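Local coordinates for uncharacterized protein (Parabacteroides merdae ATCC 43184, PDB 4OPW), which is of unknown function but is a putative adhesin, built on the head GIN domain of putative auto-transporter adhesins, at residues 8-13 with 47-52; 30-35 with 97-102; 153-158 with 173-178; 191-196 with 217-222. All coordinates share one frame; numbering follows the deposited sequence.

Overall arrangement
The chain starts at one end of a long, all-beta solenoid-like fold. Interaction 1 brings strand 11-17 against the turn that follows strand 42-46. Interaction 2 pairs 30-35, which lies within the loop so closed, with 97-102, so the two contacts cross along the chain. Their centres are about 19 Å apart. Interactions 3 and 4 follow in series on the other side of the chain's centre. Interaction 3 closes 14 residues, mostly strand, that lead from 153-158 round to 173-178 in the same sheet. Interaction 4 packs 191-196 against 217-222 through the interior. These two touch, because strands 170-177 and 191-197 are neighbours in one sheet. The centres of interactions 1 and 4 lie about 47 Å apart.

Interaction 1 of 4, residues 8-13 with 47-52; sequences NGKLST and VDENLH
This is a surface contact, mostly polar, at one end of the elongated fold. The start of strand 11-17 and the loop before it meet the turn that follows strand 42-46. The antiparallel pairing of these strands ends here. S12 and V47 form a hydrogen-bonded pair: S12 N gives to V47 O at 3.1 Å and V47 N returns a bond to S12 O. L11 and D48 form the next, non-hydrogen-bonded pair. Beyond it E49 N reaches K10 O at 2.7 Å.

S12 O accepts a second bond, from H52 NE2 at 3.0 Å. S12 O lies in the plane of the imidazole, at its edge, but the histidine nitrogen stands well above the S12 carbonyl plane. S12 OG also meets H52 NE2, a weak bond with a bent N-H angle of 117°. V47 CG1 covers one face of this ring.

On the loop side, G9 N binds the anti lone pair of D48 OD2 at 2.8 Å. T77 OG1 is a second partner of that oxygen. N8 N bonds to N50 OD1 at 2.9 Å, while N8 ND2 reaches E49 OE2 at 3.0 Å. The N8 and E49 side chains cross at about a right angle. N8 CG sits between its backbone N and carbonyl carbon (chi1 73°), which brings OD1 back to K10 N. The K10 and E49 side chains run side by side. Water 1 joins L11 O to E49 OE1. The N8 to K10 bond makes an Asx turn, leading into the end of an antiparallel ladder.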
loop_
_atom_site.group_PDB
_atom_site.type_symbol
_atom_site.label_atom_id
_atom_site.label_comp_id
_atom_site.label_asym_id
_atom_site.label_seq_id
_atom_site.Cartn_x
_atom_site.Cartn_y
_atom_site.Cartn_z
ATOM N N ASN A 8 -16.973 18.173 -17.753
ATOM C CA ASN A 8 -18.175 18.292 -18.587
ATOM C C ASN A 8 -18.906 16.921 -18.724
ATOM O O ASN A 8 -19.867 16.799 -19.502
ATOM C CB ASN A 8 -17.803 18.871 -19.972
ATOM C CG ASN A 8 -17.059 17.922 -20.896
ATOM O OD1 ASN A 8 -16.709 16.783 -20.544
ATOM N ND2 ASN A 8 -16.814 18.371 -22.124
ATOM N N GLY A 9 -18.419 15.903 -18.008
ATOM C CA GLY A 9 -19.045 14.583 -17.982
ATOM C C GLY A 9 -18.761 13.668 -19.154
ATOM O O GLY A 9 -19.279 12.553 -19.179
ATOM N N LYS A 10 -17.933 14.117 -20.118
ATOM C CA LYS A 10 -17.580 13.330 -21.299
ATOM C C LYS A 10 -16.132 12.857 -21.170
ATOM O O LYS A 10 -15.197 13.616 -21.414
ATOM C CB LYS A 10 -17.789 14.121 -22.595
ATOM C CG LYS A 10 -19.221 14.598 -22.757
ATOM C CD LYS A 10 -19.383 15.439 -23.974
ATOM C CE LYS A 10 -20.825 15.842 -24.183
ATOM N NZ LYS A 10 -21.000 16.513 -25.496
ATOM N N LEU A 11 -15.959 11.604 -20.752
ATOM C CA LEU A 11 -14.632 11.033 -20.574
ATOM C C LEU A 11 -13.919 10.846 -21.901
ATOM O O LEU A 11 -14.539 10.476 -22.901
ATOM C CB LEU A 11 -14.685 9.686 -19.823
ATOM C CG LEU A 11 -15.249 9.661 -18.394
ATOM C CD1 LEU A 11 -15.277 8.220 -17.875
ATOM C CD2 LEU A 11 -14.402 10.530 -17.435
ATOM N N SER A 12 -12.611 11.114 -21.911
ATOM C CA SER A 12 -11.749 10.879 -23.068
ATOM C C SER A 12 -10.411 10.361 -22.566
ATOM O O SER A 12 -10.002 10.686 -21.442
ATOM C CB SER A 12 -11.570 12.131 -23.926
ATOM O OG SER A 12 -10.678 13.076 -23.351
ATOM N N THR A 13 -9.755 9.545 -23.388
ATOM C CA THR A 13 -8.471 8.959 -23.029
ATOM C C THR A 13 -7.368 9.508 -23.940
ATOM O O THR A 13 -7.547 9.586 -25.153
ATOM C CB THR A 13 -8.575 7.438 -23.083
ATOM O OG1 THR A 13 -9.628 7.005 -22.222
ATOM C CG2 THR A 13 -7.292 6.750 -22.687
ATOM N N VAL A 47 -10.043 11.144 -18.228
ATOM C CA VAL A 47 -10.667 12.170 -17.387
ATOM C C VAL A 47 -11.670 12.924 -18.277
ATOM O O VAL A 47 -11.640 12.746 -19.498
ATOM C CB VAL A 47 -9.572 13.089 -16.729
ATOM C CG1 VAL A 47 -8.926 14.039 -17.755
ATOM C CG2 VAL A 47 -10.120 13.862 -15.525
ATOM N N ASP A 48 -12.543 13.764 -17.702
ATOM C CA ASP A 48 -13.460 14.553 -18.542
ATOM C C ASP A 48 -12.634 15.270 -19.602
ATOM O O ASP A 48 -11.559 15.786 -19.285
ATOM C CB ASP A 48 -14.255 15.561 -17.702
ATOM C CG ASP A 48 -14.977 14.902 -16.549
ATOM O OD1 ASP A 48 -14.290 14.364 -15.648
ATOM O OD2 ASP A 48 -16.204 15.039 -16.477
ATOM N N GLU A 49 -13.085 15.237 -20.859
ATOM C CA GLU A 49 -12.285 15.790 -21.961
ATOM C C GLU A 49 -11.772 17.226 -21.709
ATOM O O GLU A 49 -10.620 17.513 -22.041
ATOM C CB GLU A 49 -13.060 15.733 -23.292
ATOM C CG GLU A 49 -14.457 16.324 -23.233
ATOM C CD GLU A 49 -15.248 16.265 -24.523
ATOM O OE1 GLU A 49 -15.013 15.349 -25.342
ATOM O OE2 GLU A 49 -16.103 17.152 -24.718
ATOM N N ASN A 50 -12.606 18.109 -21.092
ATOM C CA ASN A 50 -12.205 19.508 -20.853
ATOM C C ASN A 50 -11.191 19.646 -19.702
ATOM O O ASN A 50 -10.663 20.751 -19.501
ATOM C CB ASN A 50 -13.451 20.377 -20.571
ATOM C CG ASN A 50 -14.152 20.003 -19.279
ATOM O OD1 ASN A 50 -14.452 18.830 -19.030
ATOM N ND2 ASN A 50 -14.351 20.975 -18.394
ATOM N N LEU A 51 -10.883 18.540 -18.980
ATOM C CA LEU A 51 -9.958 18.609 -17.846
ATOM C C LEU A 51 -8.519 18.178 -18.202
ATOM O O LEU A 51 -7.607 18.422 -17.402
ATOM C CB LEU A 51 -10.489 17.782 -16.655
ATOM C CG LEU A 51 -11.800 18.308 -16.040
ATOM C CD1 LEU A 51 -12.224 17.427 -14.854
ATOM C CD2 LEU A 51 -11.652 19.771 -15.564
ATOM N N HIS A 52 -8.302 17.587 -19.406
ATOM C CA HIS A 52 -6.944 17.165 -19.805
ATOM C C HIS A 52 -5.907 18.312 -19.710
ATOM O O HIS A 52 -4.786 18.030 -19.249
ATOM C CB HIS A 52 -6.925 16.548 -21.202
ATOM C CG HIS A 52 -7.438 15.142 -21.219
ATOM N ND1 HIS A 52 -6.637 14.075 -20.832
ATOM C CD2 HIS A 52 -8.666 14.677 -21.546
ATOM C CE1 HIS A 52 -7.391 12.999 -20.966
ATOM N NE2 HIS A 52 -8.621 13.310 -21.387
HETATM O O HOH W 1 -14.964 12.626 -25.187
#

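Interaction 2 of 4, residues 30-35 with 97-102; sequences IDFNYE and ANFIAN
F32 N meets N98 O at 2.7 Å. It is one rung of a parallel beta ladder between strands 31-36 and 98-101, in a repetitive, solenoid-like stack. Segments 31-35 and 98-101 run at 13° to each other, with axes 4.8 Å apart. The rungs alternate: N98 N gives to I30 O, I100 N to F32 O, Y34 N to I100 O and N102 N to Y34 O. Strand 80-85 pairs with the other edge of 31-36, and strand 119-122 with that of 98-101.

Paired residues point to the same face: F32/F99 and Y34/A101 inward, D31/N98 and N33/I100 to the other side. F32 and F99 lie side by side and point the same way, each with CG opposite its backbone N (F32 chi1 -162°). Their rings meet obliquely, planes 32° apart, with F32 CD1 3.6 Å from F99 CE1. F99 CZ reaches on to Y34 CB at 3.7 Å. The Y34 hydroxyl extends away from F99 and bonds to S85. I24 of strand 23-27 touches all three aromatic side chains, so this face turns toward the interior.

The other face is mostly polar, with I100 among the polar groups. D31 OD1 takes a bond from N98 ND2 at 2.8 Å, while D31 OD2 makes a salt bridge to K78. N33 lies alongside I100, with OD1 3.7 Å from I100 CB. Water 4 joins E35 OE2 to N102 ND2. Water 3 accepts from N102 ND2 and donates to N33 OD1 at 2.6 Å, and water 2 donates to the same oxygen.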
loop_
_atom_site.group_PDB
_atom_site.type_symbol
_atom_site.label_atom_id
_atom_site.label_comp_id
_atom_site.label_asym_id
_atom_site.label_seq_id
_atom_site.Cartn_x
_atom_site.Cartn_y
_atom_site.Cartn_z
ATOM N N ILE A 30 -8.218 8.802 -7.612
ATOM C CA ILE A 30 -7.639 8.397 -8.891
ATOM C C ILE A 30 -7.519 6.895 -8.911
ATOM O O ILE A 30 -7.088 6.313 -7.925
ATOM C CB ILE A 30 -6.241 9.085 -9.067
ATOM C CG1 ILE A 30 -6.382 10.633 -9.169
ATOM C CG2 ILE A 30 -5.438 8.502 -10.257
ATOM C CD1 ILE A 30 -5.090 11.385 -8.869
ATOM N N ASP A 31 -7.902 6.268 -10.032
ATOM C CA ASP A 31 -7.702 4.845 -10.254
ATOM C C ASP A 31 -6.362 4.701 -10.934
ATOM O O ASP A 31 -6.258 5.015 -12.116
ATOM C CB ASP A 31 -8.851 4.275 -11.106
ATOM C CG ASP A 31 -10.165 4.460 -10.376
ATOM O OD1 ASP A 31 -10.326 3.851 -9.295
ATOM O OD2 ASP A 31 -10.954 5.364 -10.781
ATOM N N PHE A 32 -5.320 4.306 -10.193
ATOM C CA PHE A 32 -3.963 4.232 -10.735
ATOM C C PHE A 32 -3.562 2.773 -10.992
ATOM O O PHE A 32 -3.439 1.987 -10.050
ATOM C CB PHE A 32 -2.958 4.922 -9.772
ATOM C CG PHE A 32 -1.623 5.293 -10.380
ATOM C CD1 PHE A 32 -0.732 4.310 -10.800
ATOM C CD2 PHE A 32 -1.207 6.625 -10.424
ATOM C CE1 PHE A 32 0.508 4.653 -11.358
ATOM C CE2 PHE A 32 0.023 6.969 -10.975
ATOM C CZ PHE A 32 0.884 5.979 -11.428
ATOM N N ASN A 33 -3.397 2.414 -12.280
ATOM C CA ASN A 33 -3.065 1.069 -12.743
ATOM C C ASN A 33 -1.622 1.025 -13.198
ATOM O O ASN A 33 -1.235 1.752 -14.120
ATOM C CB ASN A 33 -4.035 0.655 -13.872
ATOM C CG ASN A 33 -5.456 0.588 -13.353
ATOM O OD1 ASN A 33 -5.722 -0.047 -12.325
ATOM N ND2 ASN A 33 -6.381 1.341 -13.946
ATOM N N TYR A 34 -0.826 0.202 -12.526
ATOM C CA TYR A 34 0.600 0.120 -12.777
ATOM C C TYR A 34 1.049 -1.262 -13.190
ATOM O O TYR A 34 0.567 -2.274 -12.678
ATOM C CB TYR A 34 1.387 0.550 -11.491
ATOM C CG TYR A 34 2.882 0.352 -11.607
ATOM C CD1 TYR A 34 3.681 1.294 -12.252
ATOM C CD2 TYR A 34 3.492 -0.812 -11.139
ATOM C CE1 TYR A 34 5.042 1.066 -12.460
ATOM C CE2 TYR A 34 4.847 -1.051 -11.343
ATOM C CZ TYR A 34 5.622 -0.107 -11.993
ATOM O OH TYR A 34 6.954 -0.375 -12.176
ATOM N N GLU A 35 2.032 -1.293 -14.088
ATOM C CA GLU A 35 2.676 -2.537 -14.480
ATOM C C GLU A 35 4.185 -2.317 -14.540
ATOM O O GLU A 35 4.643 -1.256 -14.978
ATOM C CB GLU A 35 2.128 -3.075 -15.812
ATOM C CG GLU A 35 0.795 -3.799 -15.665
ATOM C CD GLU A 35 0.112 -4.217 -16.955
ATOM O OE1 GLU A 35 0.811 -4.707 -17.872
ATOM O OE2 GLU A 35 -1.132 -4.087 -17.037
ATOM N N ALA A 97 -7.620 7.139 -3.185
ATOM C CA ALA A 97 -7.148 6.622 -4.459
ATOM C C ALA A 97 -7.221 5.084 -4.482
ATOM O O ALA A 97 -7.326 4.456 -3.418
ATOM C CB ALA A 97 -5.684 7.046 -4.650
ATOM N N ASN A 98 -7.203 4.522 -5.685
ATOM C CA ASN A 98 -7.108 3.097 -5.907
ATOM C C ASN A 98 -5.765 2.863 -6.605
ATOM O O ASN A 98 -5.565 3.374 -7.715
ATOM C CB ASN A 98 -8.287 2.573 -6.752
ATOM C CG ASN A 98 -9.645 2.523 -6.078
ATOM O OD1 ASN A 98 -9.787 2.457 -4.850
ATOM N ND2 ASN A 98 -10.692 2.494 -6.893
ATOM N N PHE A 99 -4.808 2.207 -5.932
ATOM C CA PHE A 99 -3.544 1.840 -6.582
ATOM C C PHE A 99 -3.574 0.344 -6.839
ATOM O O PHE A 99 -3.760 -0.430 -5.902
ATOM C CB PHE A 99 -2.283 2.232 -5.777
ATOM C CG PHE A 99 -1.019 1.829 -6.504
ATOM C CD1 PHE A 99 -0.444 2.671 -7.454
ATOM C CD2 PHE A 99 -0.406 0.604 -6.247
ATOM C CE1 PHE A 99 0.721 2.295 -8.137
ATOM C CE2 PHE A 99 0.774 0.238 -6.912
ATOM C CZ PHE A 99 1.312 1.074 -7.874
ATOM N N ILE A 100 -3.430 -0.059 -8.099
ATOM C CA ILE A 100 -3.412 -1.479 -8.445
ATOM C C ILE A 100 -2.146 -1.816 -9.229
ATOM O O ILE A 100 -1.893 -1.201 -10.272
ATOM C CB ILE A 100 -4.677 -1.915 -9.258
ATOM C CG1 ILE A 100 -6.010 -1.695 -8.470
ATOM C CG2 ILE A 100 -4.549 -3.370 -9.714
ATOM C CD1 ILE A 100 -7.298 -1.924 -9.297
ATOM N N ALA A 101 -1.371 -2.811 -8.758
ATOM C CA ALA A 101 -0.218 -3.329 -9.502
ATOM C C ALA A 101 -0.701 -4.600 -10.220
ATOM O O ALA A 101 -1.092 -5.577 -9.558
ATOM C CB ALA A 101 0.951 -3.611 -8.566
ATOM N N ASN A 102 -0.754 -4.556 -11.560
ATOM C CA ASN A 102 -1.247 -5.656 -12.411
ATOM C C ASN A 102 -0.138 -6.515 -13.005
ATOM O O ASN A 102 -0.319 -7.175 -14.037
ATOM C CB ASN A 102 -2.121 -5.099 -13.522
ATOM C CG ASN A 102 -3.482 -4.710 -13.020
ATOM O OD1 ASN A 102 -4.133 -5.471 -12.295
ATOM N ND2 ASN A 102 -3.925 -3.515 -13.371
HETATM O O HOH W 2 -6.937 1.368 -9.953
HETATM O O HOH W 3 -6.642 -2.453 -12.814
HETATM O O HOH W 4 -2.572 -2.087 -15.778
#

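Interaction 3 of 4, residues 153-158 with 173-178; sequences CSINGS and YSITTD
Two neighbouring parallel strands of a beta-solenoid-like sheet, 150-156 and 170-177, pair here in matched register. The directions of 153-156 and 173-177 differ by only 4°. S174 N gives to C153 O at 2.8 Å, I155 N to S174 O, T176 N to I155 O and G157 N to T176 O.

On the inner face C153 stands beside Y173. Its CB lies at the ring edge, 3.6 Å from Y173 CD1. With SG turned beside its own backbone N (chi1 -78°), the sulfur is 5.2 Å from the Y173 ring centroid, an oblique sulfur-aromatic contact. C153 has two modelled conformers, so this contact is less certain. I155 and I175 follow along this face. I181 of strand 180-183 touches both, and also Y173. Further on, I155 CG2 meets D178 O at 3.6 Å.

The outer face is hydrophilic. N156 and T176 lie side by side, with N156 OD1 3.4 Å from T176 CB. Water 5 links C153 O, S154 OG and S174 OG. Water 6 bridges I155 O and T176 OG1. After the ladder both chains turn with positive phi, at G157 (84°) and T177. T177 CG2 then approaches G157 O at 3.7 Å. Such in-register stacking of equivalent residues, inside and out, is characteristic of parallel beta-solenoids.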
loop_
_atom_site.group_PDB
_atom_site.type_symbol
_atom_site.label_atom_id
_atom_site.label_comp_id
_atom_site.label_asym_id
_atom_site.label_seq_id
_atom_site.Cartn_x
_atom_site.Cartn_y
_atom_site.Cartn_z
ATOM N N CYS A 153 5.436 -4.183 8.574
ATOM C CA CYS A 153 4.030 -3.847 8.476
ATOM C C CYS A 153 3.658 -2.980 9.618
ATOM O O CYS A 153 3.823 -3.349 10.785
ATOM C CB CYS A 153 3.154 -5.088 8.432
ATOM S SG CYS A 153 3.129 -5.907 6.831
ATOM N N SER A 154 3.126 -1.825 9.286
ATOM C CA SER A 154 2.676 -0.923 10.333
ATOM C C SER A 154 1.363 -0.252 10.005
ATOM O O SER A 154 1.128 0.162 8.855
ATOM C CB SER A 154 3.729 0.144 10.593
ATOM O OG SER A 154 5.024 -0.434 10.713
ATOM N N ILE A 155 0.485 -0.181 11.026
ATOM C CA ILE A 155 -0.795 0.533 10.930
ATOM C C ILE A 155 -0.823 1.588 12.026
ATOM O O ILE A 155 -0.507 1.262 13.164
ATOM C CB ILE A 155 -2.029 -0.402 11.014
ATOM C CG1 ILE A 155 -1.989 -1.484 9.897
ATOM C CG2 ILE A 155 -3.351 0.450 10.935
ATOM C CD1 ILE A 155 -3.108 -2.478 9.971
ATOM N N ASN A 156 -1.232 2.846 11.696
ATOM C CA ASN A 156 -1.373 3.931 12.667
ATOM C C ASN A 156 -2.743 4.567 12.545
ATOM O O ASN A 156 -3.178 4.873 11.435
ATOM C CB ASN A 156 -0.291 4.988 12.483
ATOM C CG ASN A 156 0.968 4.618 13.173
ATOM O OD1 ASN A 156 1.120 4.844 14.373
ATOM N ND2 ASN A 156 1.879 4.008 12.439
ATOM N N GLY A 157 -3.440 4.692 13.674
ATOM C CA GLY A 157 -4.778 5.279 13.730
ATOM C C GLY A 157 -5.872 4.285 13.405
ATOM O O GLY A 157 -6.692 3.948 14.259
ATOM N N SER A 158 -5.876 3.788 12.163
ATOM C CA SER A 158 -6.857 2.816 11.673
ATOM C C SER A 158 -6.467 2.369 10.290
ATOM O O SER A 158 -5.733 3.069 9.597
ATOM C CB SER A 158 -8.260 3.436 11.633
ATOM O OG SER A 158 -8.239 4.587 10.789
ATOM N N TYR A 173 5.610 -6.536 12.821
ATOM C CA TYR A 173 4.209 -6.145 12.702
ATOM C C TYR A 173 3.874 -5.181 13.804
ATOM O O TYR A 173 4.188 -5.460 14.973
ATOM C CB TYR A 173 3.279 -7.362 12.779
ATOM C CG TYR A 173 3.431 -8.382 11.676
ATOM C CD1 TYR A 173 3.019 -8.098 10.379
ATOM C CD2 TYR A 173 3.859 -9.676 11.954
ATOM C CE1 TYR A 173 3.085 -9.061 9.372
ATOM C CE2 TYR A 173 3.910 -10.652 10.961
ATOM C CZ TYR A 173 3.532 -10.336 9.666
ATOM O OH TYR A 173 3.547 -11.288 8.677
ATOM N N SER A 174 3.250 -4.038 13.467
ATOM C CA SER A 174 2.897 -3.065 14.496
ATOM C C SER A 174 1.544 -2.428 14.218
ATOM O O SER A 174 1.212 -2.154 13.066
ATOM C CB SER A 174 3.965 -1.977 14.612
ATOM O OG SER A 174 5.230 -2.490 14.992
ATOM N N ILE A 175 0.742 -2.247 15.286
ATOM C CA ILE A 175 -0.574 -1.583 15.241
ATOM C C ILE A 175 -0.570 -0.545 16.353
ATOM O O ILE A 175 -0.293 -0.901 17.510
ATOM C CB ILE A 175 -1.822 -2.525 15.323
ATOM C CG1 ILE A 175 -1.893 -3.499 14.112
ATOM C CG2 ILE A 175 -3.151 -1.702 15.430
ATOM C CD1 ILE A 175 -2.685 -4.751 14.364
ATOM N N THR A 176 -0.912 0.721 16.024
ATOM C CA THR A 176 -0.964 1.793 17.024
ATOM C C THR A 176 -2.321 2.472 16.898
ATOM O O THR A 176 -2.725 2.800 15.784
ATOM C CB THR A 176 0.225 2.769 16.854
ATOM O OG1 THR A 176 1.449 2.023 16.890
ATOM C CG2 THR A 176 0.255 3.837 17.943
ATOM N N THR A 177 -3.040 2.623 18.045
ATOM C CA THR A 177 -4.406 3.181 18.219
ATOM C C THR A 177 -5.435 2.122 17.813
ATOM O O THR A 177 -6.249 1.733 18.635
ATOM C CB THR A 177 -4.640 4.535 17.485
ATOM O OG1 THR A 177 -3.615 5.466 17.851
ATOM C CG2 THR A 177 -6.034 5.125 17.758
ATOM N N ASP A 178 -5.432 1.699 16.541
ATOM C CA ASP A 178 -6.360 0.677 16.022
ATOM C C ASP A 178 -5.932 0.231 14.646
ATOM O O ASP A 178 -5.119 0.888 14.025
ATOM C CB ASP A 178 -7.803 1.225 15.959
ATOM C CG ASP A 178 -8.891 0.154 15.959
ATOM O OD1 ASP A 178 -8.551 -1.049 16.064
ATOM O OD2 ASP A 178 -10.076 0.521 15.910
HETATM O O HOH W 5 6.284 -2.611 12.085
HETATM O O HOH W 6 2.115 1.045 14.456
HETATM O O HOH W 7 -1.607 6.029 16.007
#

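Interaction 4 of 4, residues 191-196 with 217-222; sequences VNCKIT and GNIRYK
I195 and I219 point toward each other's strands and slide past one another in opposite directions. I195 CD1 ends 3.7 Å from I219 CG1. In I195, CG1 lies opposite the carbonyl carbon (chi1 -58°) and the chain is extended beyond it (chi2 177°). The CD1 methyl therefore reaches across to the facing strand, where it also comes within 3.3 Å of N218 O. The second branch of I195 goes to G217: its CG2 is 3.8 Å from G217 CA. G217 has no side chain, and its bare backbone lets this methyl come close.

C193, two residues before I195, packs its sulfur on I219. Its SG lies 3.7 Å from I219 CD1 and 3.8 Å from I219 CG1.

No hydrogen bond joins the two segments. They belong to facing sheets of the solenoid-like fold, with strand axes 8.0 Å apart and directions at 154°. The contact is thus made across the apolar interior, between opposite walls. A201 touches C193, and I203 touches I219, from strand 200-205. A211 and I213 of strand 208-214 also pack on I219.

Polar side chains of 217-222 turn elsewhere. N218 points away from 191-196, and its OD1 bonds to T236 N. R220 NH1 folds back over I219 O at 3.0 Å, standing above that carbonyl plane, and bonds to T236 O as well.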
loop_
_atom_site.group_PDB
_atom_site.type_symbol
_atom_site.label_atom_id
_atom_site.label_comp_id
_atom_site.label_asym_id
_atom_site.label_seq_id
_atom_site.Cartn_x
_atom_site.Cartn_y
_atom_site.Cartn_z
ATOM N N VAL A 191 9.325 -13.389 14.214
ATOM C CA VAL A 191 8.305 -12.337 14.210
ATOM C C VAL A 191 8.364 -11.486 15.463
ATOM O O VAL A 191 8.538 -12.004 16.579
ATOM C CB VAL A 191 6.859 -12.924 14.043
ATOM C CG1 VAL A 191 5.772 -11.826 14.063
ATOM C CG2 VAL A 191 6.731 -13.754 12.769
ATOM N N ASN A 192 8.209 -10.169 15.272
ATOM C CA ASN A 192 8.055 -9.170 16.316
ATOM C C ASN A 192 6.679 -8.538 16.099
ATOM O O ASN A 192 6.427 -8.024 15.011
ATOM C CB ASN A 192 9.179 -8.126 16.270
ATOM C CG ASN A 192 10.147 -8.249 17.418
ATOM O OD1 ASN A 192 10.953 -9.184 17.491
ATOM N ND2 ASN A 192 10.074 -7.315 18.354
ATOM N N CYS A 193 5.772 -8.628 17.088
ATOM C CA CYS A 193 4.410 -8.072 16.945
ATOM C C CYS A 193 4.082 -7.192 18.119
ATOM O O CYS A 193 4.187 -7.626 19.273
ATOM C CB CYS A 193 3.366 -9.171 16.759
ATOM S SG CYS A 193 1.719 -8.570 16.281
ATOM N N LYS A 194 3.668 -5.950 17.839
ATOM C CA LYS A 194 3.367 -4.981 18.885
ATOM C C LYS A 194 2.055 -4.255 18.607
ATOM O O LYS A 194 1.838 -3.767 17.491
ATOM C CB LYS A 194 4.531 -3.981 19.011
ATOM C CG LYS A 194 4.446 -3.029 20.203
ATOM C CD LYS A 194 5.617 -2.052 20.181
ATOM C CE LYS A 194 5.437 -0.891 21.125
ATOM N NZ LYS A 194 6.442 0.180 20.887
ATOM N N ILE A 195 1.169 -4.207 19.624
ATOM C CA ILE A 195 -0.122 -3.501 19.549
ATOM C C ILE A 195 -0.177 -2.513 20.717
ATOM O O ILE A 195 -0.040 -2.924 21.868
ATOM C CB ILE A 195 -1.397 -4.402 19.500
ATOM C CG1 ILE A 195 -1.347 -5.386 18.289
ATOM C CG2 ILE A 195 -2.673 -3.500 19.428
ATOM C CD1 ILE A 195 -2.522 -6.371 18.197
ATOM N N THR A 196 -0.406 -1.215 20.421
ATOM C CA THR A 196 -0.557 -0.164 21.440
ATOM C C THR A 196 -1.935 0.455 21.183
ATOM O O THR A 196 -2.123 1.142 20.175
ATOM C CB THR A 196 0.601 0.879 21.347
ATOM O OG1 THR A 196 1.864 0.208 21.300
ATOM C CG2 THR A 196 0.586 1.896 22.515
ATOM N N GLY A 217 -5.894 -4.559 22.369
ATOM C CA GLY A 217 -5.527 -5.242 21.131
ATOM C C GLY A 217 -5.195 -6.708 21.311
ATOM O O GLY A 217 -4.681 -7.110 22.364
ATOM N N ASN A 218 -5.506 -7.524 20.299
ATOM C CA ASN A 218 -5.274 -8.966 20.373
ATOM C C ASN A 218 -4.343 -9.462 19.288
ATOM O O ASN A 218 -4.439 -9.029 18.135
ATOM C CB ASN A 218 -6.589 -9.732 20.276
ATOM C CG ASN A 218 -7.473 -9.505 21.463
ATOM O OD1 ASN A 218 -7.123 -9.861 22.588
ATOM N ND2 ASN A 218 -8.586 -8.824 21.246
ATOM N N ILE A 219 -3.467 -10.392 19.669
ATOM C CA ILE A 219 -2.558 -11.057 18.753
ATOM C C ILE A 219 -3.002 -12.517 18.665
ATOM O O ILE A 219 -3.119 -13.195 19.692
ATOM C CB ILE A 219 -1.080 -10.922 19.178
ATOM C CG1 ILE A 219 -0.626 -9.445 19.144
ATOM C CG2 ILE A 219 -0.174 -11.842 18.307
ATOM C CD1 ILE A 219 0.765 -9.189 19.791
ATOM N N ARG A 220 -3.289 -12.983 17.447
ATOM C CA ARG A 220 -3.674 -14.382 17.242
ATOM C C ARG A 220 -2.656 -14.986 16.300
ATOM O O ARG A 220 -2.363 -14.392 15.266
ATOM C CB ARG A 220 -5.129 -14.501 16.731
ATOM C CG ARG A 220 -6.196 -14.055 17.748
ATOM C CD ARG A 220 -6.227 -14.920 19.002
ATOM N NE ARG A 220 -7.199 -14.436 19.986
ATOM C CZ ARG A 220 -6.923 -13.611 20.994
ATOM N NH1 ARG A 220 -5.699 -13.130 21.152
ATOM N NH2 ARG A 220 -7.873 -13.254 21.846
ATOM N N TYR A 221 -2.039 -16.107 16.685
ATOM C CA TYR A 221 -0.999 -16.673 15.846
ATOM C C TYR A 221 -1.218 -18.139 15.522
ATOM O O TYR A 221 -1.841 -18.879 16.289
ATOM C CB TYR A 221 0.388 -16.495 16.520
ATOM C CG TYR A 221 0.578 -17.302 17.790
ATOM C CD1 TYR A 221 0.250 -16.769 19.036
ATOM C CD2 TYR A 221 1.099 -18.591 17.748
ATOM C CE1 TYR A 221 0.436 -17.499 20.206
ATOM C CE2 TYR A 221 1.277 -19.334 18.910
ATOM C CZ TYR A 221 0.953 -18.780 20.138
ATOM O OH TYR A 221 1.133 -19.519 21.280
ATOM N N LYS A 222 -0.665 -18.566 14.386
ATOM C CA LYS A 222 -0.638 -19.981 14.004
ATOM C C LYS A 222 0.792 -20.415 14.104
ATOM O O LYS A 222 1.685 -19.706 13.617
ATOM C CB LYS A 222 -1.228 -20.214 12.605
ATOM C CG LYS A 222 -2.750 -20.210 12.651
ATOM C CD LYS A 222 -3.414 -20.310 11.293
ATOM C CE LYS A 222 -4.902 -20.063 11.441
ATOM N NZ LYS A 222 -5.628 -20.189 10.156
#